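Local coordinates for protein formate dehydrogenase (Pyrobaculum aerophilum, PDB 1QP8) that binds NADPH and, as a member of the D-isomer specific 2-hydroxyacid dehydrogenases, probably reduces small 2-oxoacids such as glyoxylate or hydroxypyruvate, at residues A[51-56]-A[283-288]; A[67-72]-A[295-300]; A[98-103]-A[201-206]; A[192-197]-A[224-229]; A[236-239]-A[245-248]. All coordinates share one frame; numbering follows the deposited sequence.

Contact 1: A[51-56]-A[283-288]; sequences LKFIQV and ITYATG
Both Phe53 (chi1 -178°) and Tyr285 (chi1 160°) carry CG opposite the backbone N, which sends one ring from the residue just before strand 54-55 and the other off the last turn of helix 268-286 until they lie flat on each other. Their planes differ by 6° and the centroids stand 4.2 Å apart, a face-to-face stack. The side chains run past each other in opposite directions, so that CG of each ring sits over the centre of its partner. This shift also places the root of Phe53 above the phenol end of Tyr285: Phe53 CB is 3.7 Å from Tyr285 CZ and makes a CH-pi contact over that face. Leu282, one turn earlier on the helix, and Ala76 of the neighbouring strand also pack against Phe53, while Pro291 touches Tyr285. Past Tyr285 the helix ends in a Schellman motif with Gly288 at C', where Gly288 N reaches Tyr285 O at 3.0 Å. Next to the stack, Lys52 leads its amine away to Glu33 and to the carbonyl of Arg50. No hydrogen bond crosses between the two segments; strand and helix end are joined through dispersion and ring overlap, with the charged group kept to the side.

Contact 2: A[67-72]-A[295-300]; sequences ESIPPH and AKREDY
The loop carrying Ile69 and Pro71 faces the tail at Arg297, helical in backbone angles but not a regular helix, with the CA atoms of Pro71 and Arg297 7.7 Å apart. In this family the C-terminal tail returns to the catalytic domain built mainly from the N-terminal part of the chain, and the contact fits that return: it ties the tail to the loop between strands 54-55 and 75-76. Arg297 does most of the work. Its CG lies opposite the backbone N (chi1 -162°) and the chain stays extended as far as NE, which carries the guanidinium across to the loop. There both terminal nitrogens turn on one acceptor: Ile69 O takes a bond from Arg297 NH2 at 2.5 Å and a weak, bent one from Arg297 NH1 at 2.9 Å. NH2 approaches nearly in line with the C=O bond. Ile69 CG2 makes a van der Waals contact with Arg297 NH1. Trp66 touches the Arg297 side chain and stacks on Tyr300, while Asp299 forms a long, weak ion pair with the NADPH-binding Arg155. The guanidinium is covered on one face by the backbone of Pro71, whose CA lies 3.7 Å from Arg297 CZ.

Contact 3: A[98-103]-A[201-206]; sequences YKRIIQ and AEDAVF
Arg100 and Asp203 meet through a long salt bridge, Arg100 NH1 to Asp203 OD1 at 3.5 Å, a weak bond with the guanidinium presenting its edge and the carboxylate plane turned 75° to it. Beside it, Val205 CG2 rests against the edge of the Tyr98 ring, 3.7 Å from Tyr98 CD1. Further out, the polar groups have other partners: Arg176 pairs with Asp203 OD2, the carbonyl of Pro97 receives Arg100 NE, and the Tyr98 hydroxyl bonds to the carbonyl of Leu121. Bends at chi2 and chi3 bring the Arg100 guanidinium toward Asp203; the residue itself is at the N-cap position of helix 101-109. A leucine at Arg100 would probably cost Asp203 OD1 this charged mate and Pro97 O its side-chain donor. The contact thus sets the break between helices 83-98 and 101-109 against the start of strand 205-208 in the Rossmann sheet, next to strands 177-180 and 231-234, while Ile102 packs on Ile102 of the second subunit.

Contact 4: A[192-197]-A[224-229]; sequences VKYQHL and LKERPQ
Tyr194, in the first turn of the short helix 194-197, reaches Glu226 near the end of helix 217-226 across well-separated backbones, the nearest CA atoms, of Tyr194 and Leu224, being 9.8 Å apart. The gap is bridged by the side chains of Tyr194 and Glu226. Tyr194 swings its CG opposite the backbone N (chi1 174°), and Glu226 is extended beyond CG, so that hydroxyl and carboxylate meet with ring and carboxylate planes 86° apart. The Tyr194 OH donates to Glu226 OE1; the modelled 2.4 Å is very short and its exact value doubtful at this resolution. The oxygen lies at the ring's edge, near its plane. Arg222, one turn back on helix 217-226, serves both partners, with a cation-pi contact to the tyrosine ring and a long, weak ion pair to Glu226 OE2. At the start of the small helix, Lys193 N, in the N-cap residue, bonds to His196 ND1 at 2.7 Å. Arg227, next in the chain after Glu226, bonds to the carbonyl of Ala198, just past helix 194-197. Lying at the surface of the NAD-binding domain, the contact is a polar bridge, in which the nearby arginine would probably steady the negative charge of the carboxylate that accepts the tyrosine's hydrogen bond.

Contact 5: A[236-239]-A[245-248]; sequences VWWG and KDAE
Asp246 and Gly239 are joined by the one hydrogen bond across this tight loop, Gly239 N to Asp246 OD2 at 2.7 Å, nearly straight. The donor stands above the carboxylate plane, 36° out of it. With chi1 at -70° Asp246 places CG beside its own backbone N, and the carboxylate enters the bend between the two tryptophans. Trp238 N is also near OD2, but its angle is too poor for a bond. In both tryptophans CG is anti to the carbonyl carbon, but chi2 of opposite sign turns the indoles different ways. Trp238 offers the edge of its benzo ring, CE3 lying 3.8 Å from Asp246 OD2, with ring and carboxylate planes 88° apart. Trp237 turns obliquely to the carboxylate and brings its CE3 to 3.9 Å from Asp246 CB. Their ring nitrogens are held elsewhere, Trp237 NE1 by Thr258 O and Trp238 NE1 by Leu215 O. Asp246 OD1 makes a salt bridge with Arg217, so the two oxygens divide their tasks. Replacing Asp246 by alanine would probably strip Gly239 N of its acceptor and Arg217 of one of its carboxylates, letting the bend shift. Gly239 CA also touches Lys245 CB at 4.3 Å. Such a loop, running from strand 231-234 to the next helix, belongs to the coenzyme-binding rim of a Rossmann domain: Val236 touches the NADPH, and Asp235 just before it binds the cofactor.

Contacts 1 and 2 touch each other and both bring the C-terminal part of the chain back to the loops and strand around 54-55; contacts 3, 4 and 5 lie in the Rossmann domain. Contact 3 is the buried one, mixing a weak salt bridge with apolar packing near the dimer interface, whereas contact 4, at the surface, rests on a single polar bridge; contacts 1, 2 and 5 are partly buried. Contacts 3 and 4 also adjoin: Leu197 packs on Phe206, and Arg227 lies against 201-202. Contact 1 is aromatic, contact 2 a charged side chain on a backbone carbonyl, and contact 5 a carboxylate on a backbone amide, the one with a residue touching the cofactor.

Contact 1: A[51-56]-A[283-288]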
# COMPACT_ATOMS: atom_id res chain seq x y z
N LEU A 51 -37.39 -2.99 -25.16
CA LEU A 51 -36.16 -3.24 -24.42
C LEU A 51 -36.53 -4.21 -23.30
O LEU A 51 -37.51 -3.99 -22.58
CB LEU A 51 -35.61 -1.95 -23.83
CG LEU A 51 -34.32 -2.03 -22.99
CD1 LEU A 51 -33.16 -2.57 -23.82
CD2 LEU A 51 -34.00 -0.63 -22.47
N LYS A 52 -35.75 -5.27 -23.17
CA LYS A 52 -36.02 -6.26 -22.14
C LYS A 52 -34.82 -6.54 -21.24
O LYS A 52 -34.95 -7.19 -20.20
CB LYS A 52 -36.51 -7.55 -22.79
CG LYS A 52 -37.61 -7.28 -23.80
CD LYS A 52 -38.14 -8.55 -24.42
CE LYS A 52 -39.32 -8.25 -25.32
NZ LYS A 52 -38.96 -7.33 -26.43
N PHE A 53 -33.64 -6.07 -21.66
CA PHE A 53 -32.42 -6.27 -20.88
C PHE A 53 -31.49 -5.08 -21.03
O PHE A 53 -31.42 -4.50 -22.10
CB PHE A 53 -31.70 -7.54 -21.34
CG PHE A 53 -30.44 -7.84 -20.56
CD1 PHE A 53 -30.51 -8.24 -19.22
CD2 PHE A 53 -29.19 -7.77 -21.16
CE1 PHE A 53 -29.34 -8.56 -18.51
CE2 PHE A 53 -28.03 -8.09 -20.45
CZ PHE A 53 -28.11 -8.48 -19.13
N ILE A 54 -30.80 -4.71 -19.97
CA ILE A 54 -29.86 -3.59 -20.02
C ILE A 54 -28.58 -3.95 -19.29
O ILE A 54 -28.57 -4.04 -18.05
CB ILE A 54 -30.44 -2.32 -19.37
CG1 ILE A 54 -31.61 -1.78 -20.22
CG2 ILE A 54 -29.37 -1.25 -19.28
CD1 ILE A 54 -32.26 -0.51 -19.64
N GLN A 55 -27.51 -4.16 -20.05
CA GLN A 55 -26.21 -4.49 -19.47
C GLN A 55 -25.43 -3.21 -19.31
O GLN A 55 -25.17 -2.50 -20.29
CB GLN A 55 -25.41 -5.41 -20.39
CG GLN A 55 -24.01 -5.72 -19.88
CD GLN A 55 -24.03 -6.50 -18.57
OE1 GLN A 55 -24.55 -7.62 -18.52
NE2 GLN A 55 -23.48 -5.91 -17.51
N VAL A 56 -25.07 -2.91 -18.07
CA VAL A 56 -24.30 -1.71 -17.77
C VAL A 56 -22.83 -2.09 -17.64
O VAL A 56 -22.48 -3.12 -17.08
CB VAL A 56 -24.77 -1.05 -16.45
CG1 VAL A 56 -24.03 0.28 -16.25
CG2 VAL A 56 -26.28 -0.83 -16.48
N ILE A 283 -23.84 -11.81 -23.63
CA ILE A 283 -23.92 -12.95 -24.52
C ILE A 283 -24.55 -14.15 -23.84
O ILE A 283 -25.31 -14.90 -24.47
CB ILE A 283 -22.54 -13.31 -25.07
CG1 ILE A 283 -22.05 -12.18 -25.98
CG2 ILE A 283 -22.60 -14.60 -25.85
CD1 ILE A 283 -20.63 -12.33 -26.42
N THR A 284 -24.23 -14.37 -22.56
CA THR A 284 -24.82 -15.50 -21.87
C THR A 284 -26.31 -15.21 -21.71
O THR A 284 -27.13 -16.13 -21.67
CB THR A 284 -24.21 -15.78 -20.48
OG1 THR A 284 -25.25 -15.80 -19.50
CG2 THR A 284 -23.14 -14.76 -20.13
N TYR A 285 -26.66 -13.94 -21.63
CA TYR A 285 -28.06 -13.61 -21.55
C TYR A 285 -28.65 -13.97 -22.91
O TYR A 285 -29.67 -14.64 -23.01
CB TYR A 285 -28.27 -12.12 -21.32
CG TYR A 285 -29.66 -11.68 -21.72
CD1 TYR A 285 -30.74 -11.89 -20.86
CD2 TYR A 285 -29.90 -11.12 -22.97
CE1 TYR A 285 -32.02 -11.55 -21.24
CE2 TYR A 285 -31.17 -10.78 -23.37
CZ TYR A 285 -32.23 -11.00 -22.50
OH TYR A 285 -33.51 -10.66 -22.88
N ALA A 286 -27.98 -13.51 -23.96
CA ALA A 286 -28.42 -13.77 -25.33
C ALA A 286 -28.58 -15.25 -25.64
O ALA A 286 -29.54 -15.65 -26.29
CB ALA A 286 -27.44 -13.15 -26.31
N THR A 287 -27.65 -16.07 -25.18
CA THR A 287 -27.73 -17.49 -25.43
C THR A 287 -28.61 -18.26 -24.46
O THR A 287 -28.57 -19.49 -24.41
CB THR A 287 -26.33 -18.09 -25.46
OG1 THR A 287 -25.56 -17.60 -24.35
CG2 THR A 287 -25.63 -17.71 -26.73
N GLY A 288 -29.40 -17.53 -23.67
CA GLY A 288 -30.31 -18.17 -22.74
C GLY A 288 -29.78 -18.64 -21.39
O GLY A 288 -30.39 -19.51 -20.76

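Contact 2: A[67-72]-A[295-300]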
# COMPACT_ATOMS: atom_id res chain seq x y z
N GLU A 67 -36.35 5.45 -12.40
CA GLU A 67 -37.74 5.86 -12.38
C GLU A 67 -38.27 5.93 -13.81
O GLU A 67 -39.46 6.16 -14.02
CB GLU A 67 -37.92 7.20 -11.67
CG GLU A 67 -37.51 8.45 -12.44
CD GLU A 67 -36.00 8.69 -12.48
OE1 GLU A 67 -35.35 8.55 -11.42
OE2 GLU A 67 -35.47 9.02 -13.56
N SER A 68 -37.40 5.72 -14.78
CA SER A 68 -37.82 5.76 -16.17
C SER A 68 -37.62 4.43 -16.88
O SER A 68 -37.90 4.30 -18.07
CB SER A 68 -37.08 6.87 -16.93
OG SER A 68 -37.70 8.12 -16.72
N ILE A 69 -37.12 3.44 -16.14
CA ILE A 69 -36.90 2.11 -16.67
C ILE A 69 -38.10 1.24 -16.34
O ILE A 69 -38.34 0.94 -15.17
CB ILE A 69 -35.68 1.40 -16.03
CG1 ILE A 69 -34.40 2.18 -16.33
CG2 ILE A 69 -35.59 -0.04 -16.53
CD1 ILE A 69 -33.21 1.71 -15.51
N PRO A 70 -38.85 0.81 -17.35
CA PRO A 70 -40.02 -0.04 -17.08
C PRO A 70 -39.62 -1.16 -16.11
O PRO A 70 -38.57 -1.77 -16.26
CB PRO A 70 -40.39 -0.56 -18.47
CG PRO A 70 -40.02 0.63 -19.36
CD PRO A 70 -38.70 1.09 -18.79
N PRO A 71 -40.44 -1.41 -15.09
CA PRO A 71 -40.23 -2.42 -14.03
C PRO A 71 -39.87 -3.84 -14.43
O PRO A 71 -39.47 -4.63 -13.58
CB PRO A 71 -41.54 -2.37 -13.25
CG PRO A 71 -41.98 -0.95 -13.43
CD PRO A 71 -41.72 -0.71 -14.89
N HIS A 72 -39.98 -4.16 -15.71
CA HIS A 72 -39.70 -5.51 -16.19
C HIS A 72 -38.41 -5.63 -16.99
O HIS A 72 -38.05 -6.72 -17.43
CB HIS A 72 -40.82 -5.95 -17.11
CG HIS A 72 -40.93 -5.10 -18.33
ND1 HIS A 72 -41.83 -4.06 -18.45
CD2 HIS A 72 -40.18 -5.07 -19.46
CE1 HIS A 72 -41.64 -3.43 -19.58
NE2 HIS A 72 -40.64 -4.01 -20.23
N ALA A 295 -29.65 -6.71 -11.22
CA ALA A 295 -30.01 -5.75 -10.18
C ALA A 295 -31.36 -6.05 -9.56
O ALA A 295 -32.29 -6.51 -10.24
CB ALA A 295 -30.04 -4.35 -10.76
N LYS A 296 -31.46 -5.79 -8.27
CA LYS A 296 -32.70 -5.97 -7.53
C LYS A 296 -33.28 -4.55 -7.50
O LYS A 296 -32.85 -3.70 -6.73
CB LYS A 296 -32.38 -6.46 -6.12
CG LYS A 296 -33.58 -6.65 -5.23
CD LYS A 296 -33.17 -7.14 -3.86
CE LYS A 296 -34.35 -7.13 -2.91
NZ LYS A 296 -34.04 -7.72 -1.59
N ARG A 297 -34.25 -4.29 -8.37
CA ARG A 297 -34.86 -2.96 -8.49
C ARG A 297 -35.18 -2.22 -7.19
O ARG A 297 -34.82 -1.06 -7.05
CB ARG A 297 -36.12 -3.05 -9.35
CG ARG A 297 -36.60 -1.71 -9.89
CD ARG A 297 -37.94 -1.86 -10.59
NE ARG A 297 -38.43 -0.59 -11.12
CZ ARG A 297 -38.04 -0.06 -12.28
NH1 ARG A 297 -37.14 -0.68 -13.04
NH2 ARG A 297 -38.53 1.11 -12.67
N GLU A 298 -35.85 -2.87 -6.24
CA GLU A 298 -36.20 -2.15 -5.02
C GLU A 298 -35.01 -1.57 -4.24
O GLU A 298 -35.20 -0.69 -3.41
CB GLU A 298 -37.05 -3.00 -4.08
CG GLU A 298 -36.32 -4.12 -3.39
CD GLU A 298 -37.19 -4.76 -2.33
OE1 GLU A 298 -36.75 -5.74 -1.70
OE2 GLU A 298 -38.31 -4.25 -2.12
N ASP A 299 -33.81 -2.06 -4.51
CA ASP A 299 -32.63 -1.52 -3.84
C ASP A 299 -32.46 -0.07 -4.25
O ASP A 299 -31.84 0.70 -3.55
CB ASP A 299 -31.36 -2.30 -4.21
CG ASP A 299 -31.19 -3.56 -3.40
OD1 ASP A 299 -31.96 -3.76 -2.43
OD2 ASP A 299 -30.29 -4.36 -3.72
N TYR A 300 -33.04 0.29 -5.39
CA TYR A 300 -32.96 1.66 -5.87
C TYR A 300 -34.36 2.25 -5.97
O TYR A 300 -34.51 3.45 -6.18
CB TYR A 300 -32.30 1.73 -7.26
CG TYR A 300 -31.04 0.91 -7.39
CD1 TYR A 300 -31.09 -0.47 -7.58
CD2 TYR A 300 -29.78 1.51 -7.27
CE1 TYR A 300 -29.94 -1.22 -7.66
CE2 TYR A 300 -28.62 0.76 -7.34
CZ TYR A 300 -28.71 -0.61 -7.53
OH TYR A 300 -27.57 -1.37 -7.58

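Contact 3: A[98-103]-A[201-206]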
# COMPACT_ATOMS: atom_id res chain seq x y z
N TYR A 98 -1.74 6.67 5.89
CA TYR A 98 -1.58 5.85 7.09
C TYR A 98 -0.14 5.72 7.54
O TYR A 98 0.18 6.07 8.66
CB TYR A 98 -2.15 4.45 6.86
CG TYR A 98 -2.39 3.68 8.15
CD1 TYR A 98 -3.54 3.88 8.89
CD2 TYR A 98 -1.45 2.76 8.61
CE1 TYR A 98 -3.76 3.18 10.07
CE2 TYR A 98 -1.66 2.05 9.78
CZ TYR A 98 -2.82 2.26 10.51
OH TYR A 98 -3.03 1.58 11.71
N LYS A 99 0.72 5.21 6.68
CA LYS A 99 2.12 5.07 7.06
C LYS A 99 2.83 6.42 7.03
O LYS A 99 4.07 6.49 7.10
CB LYS A 99 2.82 4.05 6.16
CG LYS A 99 2.18 2.68 6.16
CD LYS A 99 2.30 1.99 7.50
CE LYS A 99 3.67 1.35 7.67
NZ LYS A 99 3.88 0.82 9.06
N ARG A 100 2.04 7.48 6.91
CA ARG A 100 2.55 8.85 6.90
C ARG A 100 3.56 9.14 5.77
O ARG A 100 4.45 9.99 5.92
CB ARG A 100 3.20 9.14 8.25
CG ARG A 100 2.46 8.52 9.46
CD ARG A 100 1.41 9.44 10.07
NE ARG A 100 0.05 8.92 9.97
CZ ARG A 100 -0.79 8.83 11.00
NH1 ARG A 100 -0.40 9.22 12.22
NH2 ARG A 100 -2.03 8.38 10.83
N ILE A 101 3.45 8.43 4.66
CA ILE A 101 4.37 8.65 3.55
C ILE A 101 4.21 10.07 2.98
O ILE A 101 5.20 10.81 2.83
CB ILE A 101 4.13 7.66 2.40
CG1 ILE A 101 4.37 6.22 2.88
CG2 ILE A 101 5.04 7.99 1.24
CD1 ILE A 101 5.82 5.89 3.17
N ILE A 102 2.98 10.44 2.65
CA ILE A 102 2.72 11.76 2.09
C ILE A 102 3.20 12.86 3.00
O ILE A 102 3.88 13.79 2.56
CB ILE A 102 1.23 12.00 1.85
CG1 ILE A 102 0.74 11.21 0.64
CG2 ILE A 102 1.00 13.47 1.60
CD1 ILE A 102 -0.74 11.37 0.41
N GLN A 103 2.84 12.77 4.28
CA GLN A 103 3.24 13.79 5.24
C GLN A 103 4.75 13.92 5.41
O GLN A 103 5.30 15.02 5.30
CB GLN A 103 2.55 13.58 6.60
CG GLN A 103 2.17 12.16 6.93
CD GLN A 103 0.87 11.69 6.26
OE1 GLN A 103 -0.19 11.68 6.89
NE2 GLN A 103 0.96 11.30 5.00
N ALA A 201 -10.94 6.23 15.94
CA ALA A 201 -9.87 6.87 16.68
C ALA A 201 -9.73 8.30 16.16
O ALA A 201 -9.95 8.55 14.97
CB ALA A 201 -8.58 6.10 16.47
N GLU A 202 -9.36 9.24 17.02
CA GLU A 202 -9.22 10.62 16.56
C GLU A 202 -8.06 10.73 15.60
O GLU A 202 -7.87 11.75 14.94
CB GLU A 202 -9.02 11.57 17.75
CG GLU A 202 -10.24 11.68 18.64
CD GLU A 202 -10.36 13.04 19.29
OE1 GLU A 202 -9.40 13.45 19.97
OE2 GLU A 202 -11.41 13.69 19.12
N ASP A 203 -7.32 9.63 15.50
CA ASP A 203 -6.15 9.54 14.65
C ASP A 203 -6.42 8.73 13.37
O ASP A 203 -5.55 8.60 12.50
CB ASP A 203 -5.05 8.88 15.47
CG ASP A 203 -3.83 8.60 14.67
OD1 ASP A 203 -3.23 9.57 14.17
OD2 ASP A 203 -3.48 7.41 14.55
N ALA A 204 -7.64 8.22 13.23
CA ALA A 204 -8.03 7.38 12.10
C ALA A 204 -7.93 7.94 10.69
O ALA A 204 -7.93 9.14 10.45
CB ALA A 204 -9.45 6.85 12.32
N VAL A 205 -7.88 6.99 9.76
CA VAL A 205 -7.78 7.22 8.33
C VAL A 205 -8.99 6.55 7.68
O VAL A 205 -9.08 5.33 7.67
CB VAL A 205 -6.56 6.49 7.75
CG1 VAL A 205 -6.60 6.54 6.23
CG2 VAL A 205 -5.29 7.09 8.30
N PHE A 206 -9.91 7.33 7.13
CA PHE A 206 -11.09 6.76 6.50
C PHE A 206 -10.93 6.80 4.99
O PHE A 206 -10.84 7.87 4.40
CB PHE A 206 -12.34 7.57 6.86
CG PHE A 206 -13.61 6.95 6.39
CD1 PHE A 206 -14.39 6.20 7.26
CD2 PHE A 206 -14.02 7.09 5.07
CE1 PHE A 206 -15.57 5.59 6.81
CE2 PHE A 206 -15.20 6.49 4.61
CZ PHE A 206 -15.97 5.74 5.49

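Contact 4: A[192-197]-A[224-229]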
# COMPACT_ATOMS: atom_id res chain seq x y z
N VAL A 192 -23.25 6.24 6.65
CA VAL A 192 -22.20 6.62 7.59
C VAL A 192 -22.41 8.07 7.93
O VAL A 192 -22.46 8.92 7.03
CB VAL A 192 -20.80 6.49 6.97
CG1 VAL A 192 -19.78 7.08 7.90
CG2 VAL A 192 -20.47 5.03 6.69
N LYS A 193 -22.53 8.37 9.22
CA LYS A 193 -22.75 9.74 9.66
C LYS A 193 -21.72 10.20 10.69
O LYS A 193 -21.01 9.37 11.28
CB LYS A 193 -24.16 9.91 10.23
CG LYS A 193 -25.24 9.51 9.24
CD LYS A 193 -26.58 10.18 9.52
N TYR A 194 -21.64 11.52 10.88
CA TYR A 194 -20.69 12.11 11.82
C TYR A 194 -20.53 11.26 13.08
O TYR A 194 -19.43 10.86 13.46
CB TYR A 194 -21.15 13.52 12.22
CG TYR A 194 -20.28 14.10 13.30
CD1 TYR A 194 -18.99 14.54 13.03
CD2 TYR A 194 -20.71 14.10 14.62
CE1 TYR A 194 -18.15 14.96 14.04
CE2 TYR A 194 -19.88 14.52 15.64
CZ TYR A 194 -18.60 14.95 15.35
OH TYR A 194 -17.78 15.35 16.38
N GLN A 195 -21.66 10.99 13.72
CA GLN A 195 -21.71 10.19 14.93
C GLN A 195 -20.96 8.88 14.78
O GLN A 195 -20.22 8.48 15.67
CB GLN A 195 -23.18 9.94 15.28
CG GLN A 195 -24.07 10.02 14.06
CD GLN A 195 -25.53 10.16 14.40
OE1 GLN A 195 -26.12 9.28 15.03
NE2 GLN A 195 -26.14 11.28 14.00
N HIS A 196 -21.15 8.21 13.64
CA HIS A 196 -20.49 6.94 13.39
C HIS A 196 -19.00 7.15 13.19
O HIS A 196 -18.17 6.49 13.83
CB HIS A 196 -21.10 6.26 12.17
CG HIS A 196 -22.59 6.28 12.17
ND1 HIS A 196 -23.32 7.30 11.57
CD2 HIS A 196 -23.50 5.46 12.73
CE1 HIS A 196 -24.61 7.09 11.77
NE2 HIS A 196 -24.75 5.98 12.48
N LEU A 197 -18.65 8.08 12.31
CA LEU A 197 -17.26 8.40 12.03
C LEU A 197 -16.54 8.71 13.34
O LEU A 197 -15.42 8.23 13.58
CB LEU A 197 -17.18 9.63 11.12
CG LEU A 197 -17.68 9.50 9.68
CD1 LEU A 197 -17.72 10.88 9.03
CD2 LEU A 197 -16.74 8.57 8.92
N LEU A 224 -13.68 16.33 10.01
CA LEU A 224 -12.38 16.73 9.48
C LEU A 224 -11.96 18.02 10.12
O LEU A 224 -10.79 18.19 10.45
CB LEU A 224 -12.44 16.90 7.97
CG LEU A 224 -12.19 15.61 7.21
CD1 LEU A 224 -12.57 15.79 5.75
CD2 LEU A 224 -10.74 15.23 7.36
N LYS A 225 -12.91 18.94 10.32
CA LYS A 225 -12.60 20.23 10.95
C LYS A 225 -12.39 20.13 12.45
O LYS A 225 -11.94 21.09 13.08
CB LYS A 225 -13.71 21.24 10.70
CG LYS A 225 -13.73 21.83 9.30
CD LYS A 225 -15.03 22.56 9.06
CE LYS A 225 -15.08 23.14 7.66
NZ LYS A 225 -16.46 23.57 7.28
N GLU A 226 -12.71 18.98 13.04
CA GLU A 226 -12.53 18.79 14.47
C GLU A 226 -11.30 17.98 14.79
O GLU A 226 -10.57 18.29 15.73
CB GLU A 226 -13.73 18.08 15.09
CG GLU A 226 -15.07 18.75 14.88
CD GLU A 226 -16.14 18.09 15.72
OE1 GLU A 226 -15.94 16.91 16.08
OE2 GLU A 226 -17.16 18.75 16.01
N ARG A 227 -11.06 16.93 14.02
CA ARG A 227 -9.91 16.08 14.28
C ARG A 227 -8.84 16.24 13.21
O ARG A 227 -8.90 15.62 12.14
CB ARG A 227 -10.38 14.62 14.43
CG ARG A 227 -11.26 14.46 15.67
CD ARG A 227 -12.44 13.50 15.51
NE ARG A 227 -12.10 12.13 15.87
CZ ARG A 227 -12.96 11.25 16.38
NH1 ARG A 227 -14.23 11.60 16.58
NH2 ARG A 227 -12.56 10.03 16.67
N PRO A 228 -7.85 17.09 13.48
CA PRO A 228 -6.75 17.34 12.55
C PRO A 228 -6.01 16.06 12.13
O PRO A 228 -5.56 15.95 11.00
CB PRO A 228 -5.87 18.32 13.32
CG PRO A 228 -6.87 19.09 14.15
CD PRO A 228 -7.76 17.98 14.65
N GLN A 229 -5.90 15.11 13.06
CA GLN A 229 -5.22 13.85 12.78
C GLN A 229 -6.13 12.90 12.00
O GLN A 229 -5.66 11.88 11.46
CB GLN A 229 -4.82 13.19 14.09
CG GLN A 229 -4.11 14.11 15.06
CD GLN A 229 -2.74 14.51 14.58
OE1 GLN A 229 -1.84 13.67 14.49
NE2 GLN A 229 -2.57 15.79 14.26

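Contact 5: A[236-239]-A[245-248]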
# COMPACT_ATOMS: atom_id res chain seq x y z
N VAL A 236 -13.66 9.14 -4.68
CA VAL A 236 -15.01 9.44 -5.16
C VAL A 236 -15.61 10.62 -4.42
O VAL A 236 -15.36 10.81 -3.24
CB VAL A 236 -15.92 8.24 -4.99
CG1 VAL A 236 -17.15 8.41 -5.87
CG2 VAL A 236 -15.17 6.99 -5.34
N TRP A 237 -16.41 11.42 -5.11
CA TRP A 237 -16.94 12.60 -4.46
C TRP A 237 -18.40 12.92 -4.69
O TRP A 237 -18.99 12.47 -5.68
CB TRP A 237 -16.10 13.80 -4.88
CG TRP A 237 -14.69 13.58 -4.57
CD1 TRP A 237 -13.76 12.90 -5.33
CD2 TRP A 237 -14.04 13.91 -3.34
NE1 TRP A 237 -12.58 12.79 -4.64
CE2 TRP A 237 -12.72 13.40 -3.42
CE3 TRP A 237 -14.44 14.59 -2.18
CZ2 TRP A 237 -11.81 13.55 -2.38
CZ3 TRP A 237 -13.53 14.73 -1.15
CH2 TRP A 237 -12.23 14.21 -1.25
N TRP A 238 -18.97 13.70 -3.78
CA TRP A 238 -20.37 14.09 -3.89
C TRP A 238 -20.57 14.87 -5.18
O TRP A 238 -21.62 14.77 -5.81
CB TRP A 238 -20.79 14.94 -2.69
CG TRP A 238 -20.67 14.16 -1.42
CD1 TRP A 238 -21.60 13.33 -0.88
CD2 TRP A 238 -19.51 14.06 -0.59
NE1 TRP A 238 -21.09 12.71 0.23
CE2 TRP A 238 -19.81 13.14 0.43
CE3 TRP A 238 -18.24 14.65 -0.62
CZ2 TRP A 238 -18.89 12.80 1.43
CZ3 TRP A 238 -17.32 14.31 0.37
CH2 TRP A 238 -17.65 13.39 1.38
N GLY A 239 -19.56 15.63 -5.57
CA GLY A 239 -19.65 16.40 -6.79
C GLY A 239 -19.77 15.50 -8.01
O GLY A 239 -20.02 15.99 -9.11
N LYS A 245 -17.06 21.34 -6.98
CA LYS A 245 -18.04 21.44 -5.91
C LYS A 245 -17.53 20.99 -4.56
O LYS A 245 -18.00 21.48 -3.52
CB LYS A 245 -19.29 20.65 -6.28
CG LYS A 245 -20.02 21.20 -7.47
CD LYS A 245 -21.21 20.33 -7.81
CE LYS A 245 -21.88 20.79 -9.11
NZ LYS A 245 -22.96 19.86 -9.58
N ASP A 246 -16.58 20.06 -4.55
CA ASP A 246 -16.01 19.55 -3.30
C ASP A 246 -14.64 20.13 -2.99
O ASP A 246 -13.89 19.61 -2.16
CB ASP A 246 -15.92 18.03 -3.37
CG ASP A 246 -17.29 17.35 -3.32
OD1 ASP A 246 -18.18 17.90 -2.64
OD2 ASP A 246 -17.47 16.28 -3.94
N ALA A 247 -14.31 21.24 -3.64
CA ALA A 247 -13.04 21.90 -3.45
C ALA A 247 -12.76 22.25 -1.99
O ALA A 247 -11.61 22.30 -1.57
CB ALA A 247 -12.98 23.13 -4.29
N GLU A 248 -13.81 22.51 -1.22
CA GLU A 248 -13.57 22.85 0.17
C GLU A 248 -12.94 21.70 0.94
O GLU A 248 -12.41 21.89 2.03
CB GLU A 248 -14.86 23.27 0.86
CG GLU A 248 -16.00 22.29 0.75
CD GLU A 248 -17.28 22.90 1.26
OE1 GLU A 248 -17.39 23.16 2.48
OE2 GLU A 248 -18.18 23.16 0.43